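Local coordinates for 2-aminomuconate 6-semialdehyde dehydrogenase (Burkholderia cenocepacia, PDB 4U3W), which probably oxidises 2-aminomuconate 6-semialdehyde to 2-aminomuconate with a nicotinamide cofactor, as a member of the aldehyde dehydrogenase family, at residues Ile243-Phe248 and Leu491-Glu496; Ala70-Gly75 and Arg160-Val165. All coordinates share one frame; numbering follows the deposited sequence.

Interaction 1: residues Ile243-Phe248 and Leu491-Glu496; sequences ISAITF and LDFYSE. With MG (magnesium ion), chain E.
Ala-245 points its methyl group at Phe-493, CB meeting the ring atom CZ obliquely at 4.2 Å. At Ile-246 the side chain turns away, toward Ile-258 of helix 252-261, leaving only the carbonyl O, 4.3 Å from Phe-493 CZ. This alternation belongs to strand 245-249, which runs parallel to strands 153-169 and 268-272 in the Rossmann-like sheet of the aldehyde dehydrogenase fold, with the end of helix 487-493 on one side and helix 252-261 on the other. Thr-247 again faces the helix end. With OG1 beside the carbonyl carbon (chi1 -174°), the hydroxyl comes within 3.5 Å of Tyr-494 OH, which also lies against CB at 3.9 Å and CG2 at 4.0 Å, the side chains crossing at about a right angle. The hydroxyls do not bond to each other: both bond to the Glu-485 carboxylate, and Lys-182 reaches Thr-247 OG1. The edge of Phe-493 stands over the face of Tyr-494, ring planes nearly perpendicular, CD2 3.6 Å above the centre. The helix ends at Phe-493, and beside this end the magnesium ion is held by Asp-492 O at 2.3 Å, Ser-495 O at 2.0 Å and two waters, one donating to Phe-493 O, the other to Glu-496 OE1.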
loop_
_atom_site.group_PDB
_atom_site.type_symbol
_atom_site.label_atom_id
_atom_site.label_comp_id
_atom_site.label_asym_id
_atom_site.label_seq_id
_atom_site.Cartn_x
_atom_site.Cartn_y
_atom_site.Cartn_z
ATOM N N ILE A 243 -3.690 27.954 -16.014
ATOM C CA ILE A 243 -3.955 27.176 -14.797
ATOM C C ILE A 243 -3.696 25.732 -15.129
ATOM O O ILE A 243 -3.753 25.331 -16.289
ATOM C CB ILE A 243 -5.410 27.275 -14.269
ATOM C CG1 ILE A 243 -6.347 26.909 -15.406
ATOM C CG2 ILE A 243 -5.688 28.643 -13.718
ATOM C CD1 ILE A 243 -7.675 26.442 -14.979
ATOM N N SER A 244 -3.417 24.931 -14.116
ATOM C CA SER A 244 -3.123 23.514 -14.348
ATOM C C SER A 244 -4.341 22.609 -14.062
ATOM O O SER A 244 -4.449 21.498 -14.568
ATOM C CB SER A 244 -1.967 23.075 -13.438
ATOM O OG SER A 244 -0.890 23.981 -13.555
ATOM N N ALA A 245 -5.236 23.084 -13.219
ATOM C CA ALA A 245 -6.355 22.253 -12.763
ATOM C C ALA A 245 -7.427 23.153 -12.204
ATOM O O ALA A 245 -7.102 24.265 -11.776
ATOM C CB ALA A 245 -5.910 21.279 -11.666
ATOM N N ILE A 246 -8.673 22.656 -12.164
ATOM C CA ILE A 246 -9.763 23.341 -11.483
ATOM C C ILE A 246 -10.353 22.334 -10.473
ATOM O O ILE A 246 -10.655 21.208 -10.857
ATOM C CB ILE A 246 -10.893 23.773 -12.418
ATOM C CG1 ILE A 246 -10.425 24.882 -13.355
ATOM C CG2 ILE A 246 -12.104 24.326 -11.616
ATOM C CD1 ILE A 246 -10.177 26.215 -12.589
ATOM N N THR A 247 -10.492 22.740 -9.217
ATOM C CA THR A 247 -11.240 21.922 -8.238
ATOM C C THR A 247 -12.445 22.764 -7.932
ATOM O O THR A 247 -12.401 24.021 -7.887
ATOM C CB THR A 247 -10.390 21.542 -7.002
ATOM O OG1 THR A 247 -11.137 20.628 -6.161
ATOM C CG2 THR A 247 -10.055 22.793 -6.202
ATOM N N PHE A 248 -13.580 22.102 -7.867
ATOM C CA PHE A 248 -14.819 22.838 -7.799
ATOM C C PHE A 248 -15.802 22.041 -6.931
ATOM O O PHE A 248 -15.886 20.840 -7.068
ATOM C CB PHE A 248 -15.395 23.084 -9.196
ATOM C CG PHE A 248 -16.811 23.628 -9.172
ATOM C CD1 PHE A 248 -17.068 24.955 -8.841
ATOM C CD2 PHE A 248 -17.909 22.783 -9.453
ATOM C CE1 PHE A 248 -18.398 25.439 -8.791
ATOM C CE2 PHE A 248 -19.230 23.264 -9.429
ATOM C CZ PHE A 248 -19.480 24.581 -9.091
ATOM N N LEU A 491 -3.408 13.409 -2.550
ATOM C CA LEU A 491 -1.992 13.375 -2.867
ATOM C C LEU A 491 -1.775 13.218 -4.404
ATOM O O LEU A 491 -0.931 13.912 -4.995
ATOM C CB LEU A 491 -1.321 12.204 -2.146
ATOM C CG LEU A 491 -1.244 12.277 -0.599
ATOM C CD1 LEU A 491 -0.287 11.193 -0.016
ATOM C CD2 LEU A 491 -0.978 13.671 0.007
ATOM N N ASP A 492 -2.522 12.294 -5.019
ATOM C CA ASP A 492 -2.376 12.015 -6.441
ATOM C C ASP A 492 -3.038 13.104 -7.286
ATOM O O ASP A 492 -2.464 13.496 -8.309
ATOM C CB ASP A 492 -2.969 10.652 -6.828
ATOM C CG ASP A 492 -2.123 9.493 -6.342
ATOM O OD1 ASP A 492 -0.931 9.709 -5.988
ATOM O OD2 ASP A 492 -2.661 8.374 -6.335
ATOM N N PHE A 493 -4.197 13.620 -6.862
ATOM C CA PHE A 493 -4.849 14.600 -7.720
ATOM C C PHE A 493 -4.028 15.888 -7.849
ATOM O O PHE A 493 -3.885 16.430 -8.944
ATOM C CB PHE A 493 -6.231 15.005 -7.250
ATOM C CG PHE A 493 -6.811 16.080 -8.104
ATOM C CD1 PHE A 493 -7.282 15.768 -9.378
ATOM C CD2 PHE A 493 -6.837 17.418 -7.685
ATOM C CE1 PHE A 493 -7.807 16.778 -10.232
ATOM C CE2 PHE A 493 -7.346 18.436 -8.522
ATOM C CZ PHE A 493 -7.842 18.115 -9.796
ATOM N N TYR A 494 -3.556 16.403 -6.726
ATOM C CA TYR A 494 -2.850 17.669 -6.722
ATOM C C TYR A 494 -1.367 17.551 -7.137
ATOM O O TYR A 494 -0.605 18.508 -6.923
ATOM C CB TYR A 494 -2.961 18.319 -5.341
ATOM C CG TYR A 494 -4.397 18.730 -5.021
ATOM C CD1 TYR A 494 -4.934 19.938 -5.509
ATOM C CD2 TYR A 494 -5.219 17.902 -4.255
ATOM C CE1 TYR A 494 -6.256 20.300 -5.235
ATOM C CE2 TYR A 494 -6.531 18.250 -3.964
ATOM C CZ TYR A 494 -7.050 19.443 -4.440
ATOM O OH TYR A 494 -8.347 19.764 -4.152
ATOM N N SER A 495 -0.979 16.392 -7.693
ATOM C CA SER A 495 0.377 16.142 -8.203
ATOM C C SER A 495 0.388 15.572 -9.623
ATOM O O SER A 495 -0.534 14.835 -9.991
ATOM C CB SER A 495 1.136 15.140 -7.311
ATOM O OG SER A 495 1.404 15.700 -6.057
ATOM N N GLU A 496 1.469 15.826 -10.370
ATOM C CA GLU A 496 1.705 15.013 -11.569
ATOM C C GLU A 496 2.585 13.814 -11.139
ATOM O O GLU A 496 3.631 14.018 -10.520
ATOM C CB GLU A 496 2.392 15.795 -12.706
ATOM C CG GLU A 496 1.412 16.626 -13.656
ATOM C CD GLU A 496 0.311 15.807 -14.445
ATOM O OE1 GLU A 496 0.318 14.580 -14.506
ATOM O OE2 GLU A 496 -0.591 16.437 -15.019
HETATM MG MG MG E . -2.089 13.738 -10.582
HETATM O O HOH W 1 -3.923 14.925 -11.205
HETATM O O HOH W 2 -0.738 12.977 -12.588
#

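Interaction 2: residues Ala70-Gly75 and Arg160-Val165; sequences AAQKAG and RKPLGV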
loop_
_atom_site.group_PDB
_atom_site.type_symbol
_atom_site.label_atom_id
_atom_site.label_comp_id
_atom_site.label_asym_id
_atom_site.label_seq_id
_atom_site.Cartn_x
_atom_site.Cartn_y
_atom_site.Cartn_z
ATOM N N ALA A 70 4.740 32.502 -11.509
ATOM C CA ALA A 70 6.069 32.998 -11.146
ATOM C C ALA A 70 6.522 32.424 -9.784
ATOM O O ALA A 70 7.687 32.093 -9.601
ATOM C CB ALA A 70 6.083 34.533 -11.133
ATOM N N ALA A 71 5.592 32.296 -8.840
ATOM C CA ALA A 71 5.906 31.768 -7.503
ATOM C C ALA A 71 6.321 30.287 -7.534
ATOM O O ALA A 71 7.165 29.829 -6.735
ATOM C CB ALA A 71 4.678 31.997 -6.549
ATOM N N GLN A 72 5.738 29.517 -8.448
ATOM C CA GLN A 72 6.236 28.165 -8.689
ATOM C C GLN A 72 7.764 28.155 -8.969
ATOM O O GLN A 72 8.557 27.494 -8.275
ATOM C CB GLN A 72 5.506 27.542 -9.888
ATOM C CG GLN A 72 4.158 26.958 -9.562
ATOM C CD GLN A 72 4.264 25.659 -8.713
ATOM O OE1 GLN A 72 4.581 24.610 -9.228
ATOM N NE2 GLN A 72 3.955 25.756 -7.412
ATOM N N LYS A 73 8.172 28.925 -9.969
ATOM C CA LYS A 73 9.563 28.930 -10.385
ATOM C C LYS A 73 10.456 29.658 -9.374
ATOM O O LYS A 73 11.646 29.402 -9.310
ATOM C CB LYS A 73 9.692 29.566 -11.784
ATOM C CG LYS A 73 8.705 28.969 -12.780
ATOM C CD LYS A 73 8.771 29.628 -14.143
ATOM C CE LYS A 73 7.348 29.839 -14.702
ATOM N NZ LYS A 73 7.290 30.745 -15.892
ATOM N N ALA A 74 9.901 30.577 -8.590
ATOM C CA ALA A 74 10.732 31.281 -7.623
ATOM C C ALA A 74 11.085 30.383 -6.436
ATOM O O ALA A 74 11.811 30.809 -5.532
ATOM C CB ALA A 74 10.062 32.535 -7.131
ATOM N N GLY A 75 10.575 29.155 -6.422
ATOM C CA GLY A 75 11.082 28.198 -5.465
ATOM C C GLY A 75 10.052 27.422 -4.663
ATOM O O GLY A 75 10.403 26.471 -3.987
ATOM N N ARG A 160 6.291 12.402 -7.514
ATOM C CA ARG A 160 5.146 13.333 -7.588
ATOM C C ARG A 160 5.761 14.709 -7.579
ATOM O O ARG A 160 6.744 14.949 -6.852
ATOM C CB ARG A 160 4.196 13.150 -6.406
ATOM C CG ARG A 160 3.411 11.824 -6.377
ATOM C CD ARG A 160 2.265 11.995 -5.357
ATOM N NE ARG A 160 1.484 10.795 -5.067
ATOM C CZ ARG A 160 1.473 10.178 -3.876
ATOM N NH1 ARG A 160 2.209 10.649 -2.874
ATOM N NH2 ARG A 160 0.736 9.081 -3.676
ATOM N N LYS A 161 5.274 15.594 -8.442
ATOM C CA LYS A 161 5.668 16.969 -8.360
ATOM C C LYS A 161 4.327 17.757 -8.420
ATOM O O LYS A 161 3.295 17.189 -8.798
ATOM C CB LYS A 161 6.680 17.360 -9.507
ATOM C CG LYS A 161 6.187 17.137 -10.944
ATOM C CD LYS A 161 7.162 17.724 -12.091
ATOM C CE LYS A 161 8.436 16.885 -12.214
ATOM N NZ LYS A 161 8.138 15.464 -12.542
ATOM N N PRO A 162 4.336 19.035 -8.060
ATOM C CA PRO A 162 3.064 19.768 -8.144
ATOM C C PRO A 162 2.488 19.776 -9.582
ATOM O O PRO A 162 3.318 19.808 -10.521
ATOM C CB PRO A 162 3.462 21.195 -7.754
ATOM C CG PRO A 162 4.845 21.132 -7.170
ATOM C CD PRO A 162 5.481 19.903 -7.696
ATOM N N LEU A 163 1.151 19.770 -9.760
ATOM C CA LEU A 163 0.534 20.170 -11.061
ATOM C C LEU A 163 0.984 21.562 -11.512
ATOM O O LEU A 163 1.277 21.795 -12.696
ATOM C CB LEU A 163 -0.989 20.164 -10.982
ATOM C CG LEU A 163 -1.778 18.863 -10.862
ATOM C CD1 LEU A 163 -3.288 19.126 -10.776
ATOM C CD2 LEU A 163 -1.484 18.049 -12.101
ATOM N N GLY A 164 1.041 22.502 -10.571
ATOM C CA GLY A 164 1.471 23.850 -10.891
ATOM C C GLY A 164 0.615 24.882 -10.173
ATOM O O GLY A 164 0.912 25.259 -9.003
ATOM N N VAL A 165 -0.418 25.350 -10.882
ATOM C CA VAL A 165 -1.319 26.355 -10.363
ATOM C C VAL A 165 -2.726 25.743 -10.294
ATOM O O VAL A 165 -3.300 25.332 -11.306
ATOM C CB VAL A 165 -1.362 27.614 -11.242
ATOM C CG1 VAL A 165 -2.342 28.618 -10.639
ATOM C CG2 VAL A 165 0.066 28.235 -11.379
#
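The flat amide of Gln-72 has the backbone of Gly-164 lying over one face. The carbonyl O of Gly-164 stands almost directly above the amide carbon, 3.4 Å from Gln-72 CD, while Gly-164 CA covers the oxygen end, 3.6 Å from OE1. Beyond that end comes the ring of Pro-162, whose CB lies 3.9 Å and CG 4.0 Å from Gln-72 OE1. Because the Gly-164 oxygen sits over the amide and not in front of its N-H groups, the 3.5 Å separation between it and Gln-72 NE2 is no hydrogen bond. NE2 instead donates to Gly-190 O, which helps to fix the rotation of the amide, and the contact with Gly-164 is one of van der Waals packing, perhaps with some dipolar attraction between the carbonyl O and the amide carbon. The side chain reaches its place by a bend: CG lies beside the backbone N (chi1 -82°) and the chain folds again at chi2, bringing the amide against the loop at Gly-164. At the backbone angles of Gly-164 (phi 139°, psi -94°) a CB would collide with the carbonyl O of Leu-163, reason enough for a glycine here. Its N is held by Asn-191 OD1, and next to it Val-165 packs on Ala-68 and His-69, one turn back along the same helix. Helix 58-76 thus lies against the irregular part of strand 153-169, next to strand 192-196, where Gln-72 touches Cys-192. A helix laid on parallel strands in this way is characteristic of the Rossmann-like nucleotide-binding domain of aldehyde dehydrogenases.

How the interactions relate
Strand 153-169 joins the two contacts, whose centres lie about 12 Å apart. It pairs in parallel with strand 245-249 of interaction 1 and antiparallel with strand 495-503, where Glu-496 N and Lys-161 O make a probable hydrogen bond of 2.8 Å. A salt bridge of 2.8 Å from Arg-160 NE to Asp-492 OD1 ties strand 153-169 to the end of helix 487-493, and Leu-163 CD1 packs 3.3 Å from Phe-493 O, which accepts from a magnesium-bound water. The Pro-162 side chain of interaction 2 is about 10 Å from a bound magnesium ion. Segments 491-496 and 160-165 also reach a second subunit, through a salt bridge of Asp-492 to Arg-488 and a hydrogen bond of Lys-161 NZ to Ile-455 O of that chain.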